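PDB 5EIK: uncharacterized protein Y57A10A.28, which forms a homotrimeric potassium channel of intracellular membranes, binds phosphatidylinositol 4,5-bisphosphate and may supply counter-ion current during calcium release. Local coordinates for residues F106-F110 against D111-R115. Residues are numbered along the deposited sequence; the frame is centred on the assembly and turned at random.
Sequences FYSPF and DVVFR. With CPL (1-palmitoyl-2-linoleoyl-sn-glycero-3-phosphocholine), chain C.
Ser108 meets Val112 and Val113 across a tight turn that joins the end, probably cytoplasmic, of transmembrane helix 92-107 to the short helix 112-117. The backbone angles of Pro109 and Phe110 are those of a type II beta turn; proline's fixed phi suits the first of these corners. Its closing bond, Asp111 N to Ser108 O, is less certain because Asp111 N is crowded in the model. Val112 N adds a weak bond of 3.3 Å to Pro109 O.

The serine side chain makes the firmer polar link. With OG lying between its own backbone N and carbonyl carbon (chi1 74°), the hydroxyl faces the start of the next helix and accepts the N-H of Val113 at 3.2 Å from N to OG, with an N-H...O angle of 153°. A water lies 2.7 Å from Ser108 OG, accepts the N-H of Phe114 and appears to donate to Asp111 OD1, bridging turn and helix. The other carboxylate oxygen, Asp111 OD2, forms a salt bridge with Arg44 of helix 30-47. Apolar packing accompanies these bonds: Val113 CG2 rests against Ser108 CB at 3.6 Å.

On the lipid side, the Tyr107 ring lies between Phe106 CB on one face and a choline methyl of the bound phosphatidylcholine on the other, C6 standing 3.6 Å above the ring plane over its centre. Its OH bonds to Ser55 O. Cut back to an alanine, this position would probably leave the choline methyl with no ring beneath it and deprive Ser55 O of its hydroxyl partner.

Arg115, extended from CG to NE, brings its guanidinium back over the turn, where Phe110 O sits over the flat face, 3.0 Å from CZ, rather than in line with an N-H.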
loop_
_atom_site.group_PDB
_atom_site.type_symbol
_atom_site.label_atom_id
_atom_site.label_comp_id
_atom_site.label_asym_id
_atom_site.label_seq_id
_atom_site.Cartn_x
_atom_site.Cartn_y
_atom_site.Cartn_z
ATOM N N PHE A 106 1.298 25.692 11.757
ATOM C CA PHE A 106 1.582 25.116 13.063
ATOM C C PHE A 106 2.424 25.975 13.997
ATOM O O PHE A 106 2.285 25.873 15.211
ATOM C CB PHE A 106 2.273 23.747 12.915
ATOM C CG PHE A 106 1.343 22.634 12.541
ATOM C CD1 PHE A 106 1.005 22.399 11.209
ATOM C CD2 PHE A 106 0.794 21.820 13.525
ATOM C CE1 PHE A 106 0.137 21.367 10.865
ATOM C CE2 PHE A 106 -0.076 20.786 13.192
ATOM C CZ PHE A 106 -0.405 20.561 11.858
ATOM N N TYR A 107 3.287 26.830 13.456
ATOM C CA TYR A 107 4.162 27.608 14.333
ATOM C C TYR A 107 4.146 29.137 14.308
ATOM O O TYR A 107 4.942 29.753 15.013
ATOM C CB TYR A 107 5.598 27.134 14.123
ATOM C CG TYR A 107 5.736 25.632 14.147
ATOM C CD1 TYR A 107 5.460 24.902 15.302
ATOM C CD2 TYR A 107 6.143 24.938 13.011
ATOM C CE1 TYR A 107 5.586 23.516 15.321
ATOM C CE2 TYR A 107 6.273 23.556 13.019
ATOM C CZ TYR A 107 5.992 22.848 14.175
ATOM O OH TYR A 107 6.103 21.475 14.175
ATOM N N SER A 108 3.272 29.760 13.518
ATOM C CA SER A 108 3.245 31.224 13.486
ATOM C C SER A 108 3.038 31.739 14.905
ATOM O O SER A 108 2.262 31.174 15.674
ATOM C CB SER A 108 2.127 31.753 12.565
ATOM O OG SER A 108 0.845 31.606 13.147
ATOM N N PRO A 109 3.747 32.817 15.274
ATOM C CA PRO A 109 3.632 33.401 16.614
ATOM C C PRO A 109 2.206 33.839 16.924
ATOM O O PRO A 109 1.514 34.400 16.068
ATOM C CB PRO A 109 4.613 34.573 16.559
ATOM C CG PRO A 109 4.547 34.985 15.136
ATOM C CD PRO A 109 4.584 33.667 14.409
ATOM N N PHE A 110 1.770 33.565 18.148
ATOM C CA PHE A 110 0.425 33.918 18.586
ATOM C C PHE A 110 -0.587 33.169 17.718
ATOM O O PHE A 110 -1.791 33.431 17.780
ATOM C CB PHE A 110 0.212 35.446 18.496
ATOM C CG PHE A 110 1.219 36.248 19.288
ATOM C CD1 PHE A 110 1.176 36.271 20.681
ATOM C CD2 PHE A 110 2.245 36.936 18.642
ATOM C CE1 PHE A 110 2.144 36.966 21.426
ATOM C CE2 PHE A 110 3.220 37.636 19.376
ATOM C CZ PHE A 110 3.171 37.650 20.771
ATOM N N ASP A 111 -0.082 32.241 16.907
ATOM C CA ASP A 111 -0.929 31.418 16.051
ATOM C C ASP A 111 -1.826 32.253 15.127
ATOM O O ASP A 111 -2.946 31.846 14.819
ATOM C CB ASP A 111 -1.786 30.517 16.952
ATOM C CG ASP A 111 -1.868 29.071 16.458
ATOM O OD1 ASP A 111 -0.929 28.590 15.783
ATOM O OD2 ASP A 111 -2.877 28.411 16.773
ATOM N N VAL A 112 -1.338 33.410 14.679
ATOM C CA VAL A 112 -2.130 34.288 13.817
ATOM C C VAL A 112 -2.594 33.666 12.523
ATOM O O VAL A 112 -3.741 33.859 12.107
ATOM C CB VAL A 112 -1.382 35.571 13.435
ATOM C CG1 VAL A 112 -1.398 36.536 14.595
ATOM C CG2 VAL A 112 0.045 35.228 13.001
ATOM N N VAL A 113 -1.703 32.943 11.863
ATOM C CA VAL A 113 -2.069 32.321 10.602
ATOM C C VAL A 113 -3.248 31.385 10.790
ATOM O O VAL A 113 -4.232 31.457 10.052
ATOM C CB VAL A 113 -0.901 31.556 10.012
ATOM C CG1 VAL A 113 -1.364 30.761 8.796
ATOM C CG2 VAL A 113 0.202 32.543 9.641
ATOM N N PHE A 114 -3.147 30.521 11.794
ATOM C CA PHE A 114 -4.203 29.569 12.105
ATOM C C PHE A 114 -5.510 30.319 12.366
ATOM O O PHE A 114 -6.543 30.014 11.767
ATOM C CB PHE A 114 -3.817 28.749 13.343
ATOM C CG PHE A 114 -4.886 27.807 13.798
ATOM C CD1 PHE A 114 -5.142 26.628 13.101
ATOM C CD2 PHE A 114 -5.672 28.115 14.904
ATOM C CE1 PHE A 114 -6.171 25.770 13.496
ATOM C CE2 PHE A 114 -6.707 27.266 15.310
ATOM C CZ PHE A 114 -6.957 26.087 14.605
ATOM N N ARG A 115 -5.449 31.298 13.263
ATOM C CA ARG A 115 -6.615 32.104 13.627
ATOM C C ARG A 115 -7.245 32.814 12.431
ATOM O O ARG A 115 -8.472 32.901 12.314
ATOM C CB ARG A 115 -6.219 33.139 14.680
ATOM C CG ARG A 115 -5.960 32.552 16.052
ATOM C CD ARG A 115 -5.417 33.595 17.010
ATOM N NE ARG A 115 -5.216 33.032 18.341
ATOM C CZ ARG A 115 -4.418 33.560 19.262
ATOM N NH1 ARG A 115 -3.744 34.668 18.996
ATOM N NH2 ARG A 115 -4.290 32.975 20.447
HETATM C C1 CPL C . 12.860 26.280 10.148
HETATM C C2 CPL C . 12.140 27.393 9.273
HETATM C C3 CPL C . 10.969 26.807 8.426
HETATM C C4 CPL C . 10.595 24.019 12.958
HETATM C C5 CPL C . 10.908 23.522 14.379
HETATM C C6 CPL C . 9.112 24.955 15.696
HETATM C C7 CPL C . 9.697 22.558 16.307
HETATM C C8 CPL C . 10.777 24.142 16.295
HETATM C C11 CPL C . 10.971 26.042 5.969
HETATM C C12 CPL C . 11.827 26.193 4.685
HETATM C C13 CPL C . 12.725 27.471 4.646
HETATM C C14 CPL C . 12.414 28.422 3.465
HETATM C C15 CPL C . 13.567 29.389 3.079
HETATM C C16 CPL C . 13.518 29.806 1.573
HETATM C C17 CPL C . 12.225 30.503 1.126
HETATM C C18 CPL C . 12.359 32.076 0.994
HETATM C C19 CPL C . 11.158 32.943 1.572
HETATM C C20 CPL C . 10.133 33.560 0.572
HETATM C C21 CPL C . 8.802 32.804 0.416
HETATM C C22 CPL C . 7.710 33.335 1.366
HETATM C C23 CPL C . 6.302 33.398 0.819
HETATM C C24 CPL C . 5.201 33.195 1.892
HETATM C C25 CPL C . 4.039 32.339 1.359
HETATM C C26 CPL C . 2.902 32.298 2.352
HETATM C C31 CPL C . 11.988 29.957 10.062
HETATM C C32 CPL C . 12.277 30.527 8.670
HETATM C C33 CPL C . 11.865 32.039 8.553
HETATM C C34 CPL C . 13.024 32.926 8.076
HETATM C C35 CPL C . 12.894 33.416 6.612
HETATM C C36 CPL C . 14.236 33.333 5.845
HETATM C C37 CPL C . 14.397 34.367 4.733
HETATM C C38 CPL C . 15.747 35.042 4.733
HETATM C C39 CPL C . 15.549 36.565 4.558
HETATM C C40 CPL C . 16.143 37.529 5.301
HETATM C C41 CPL C . 17.623 37.539 5.698
HETATM C C42 CPL C . 18.429 38.141 4.532
HETATM C C43 CPL C . 19.418 37.458 3.894
HETATM C C44 CPL C . 19.139 36.327 2.919
HETATM C C45 CPL C . 19.678 34.962 3.353
HETATM N N CPL C . 9.775 23.668 15.350
HETATM O O2 CPL C . 11.704 28.480 10.194
HETATM O O3 CPL C . 11.663 26.167 7.305
HETATM O O11 CPL C . 9.718 25.812 5.882
HETATM O O31 CPL C . 11.991 30.712 11.062
HETATM O O1P CPL C . 12.824 23.104 10.088
HETATM O O2P CPL C . 13.427 24.067 12.334
HETATM O O3P CPL C . 11.830 25.392 10.789
HETATM O O4P CPL C . 11.091 23.171 11.886
HETATM P P CPL C . 12.333 23.941 11.279
HETATM O O HOH W 1 -0.616 29.362 13.287
#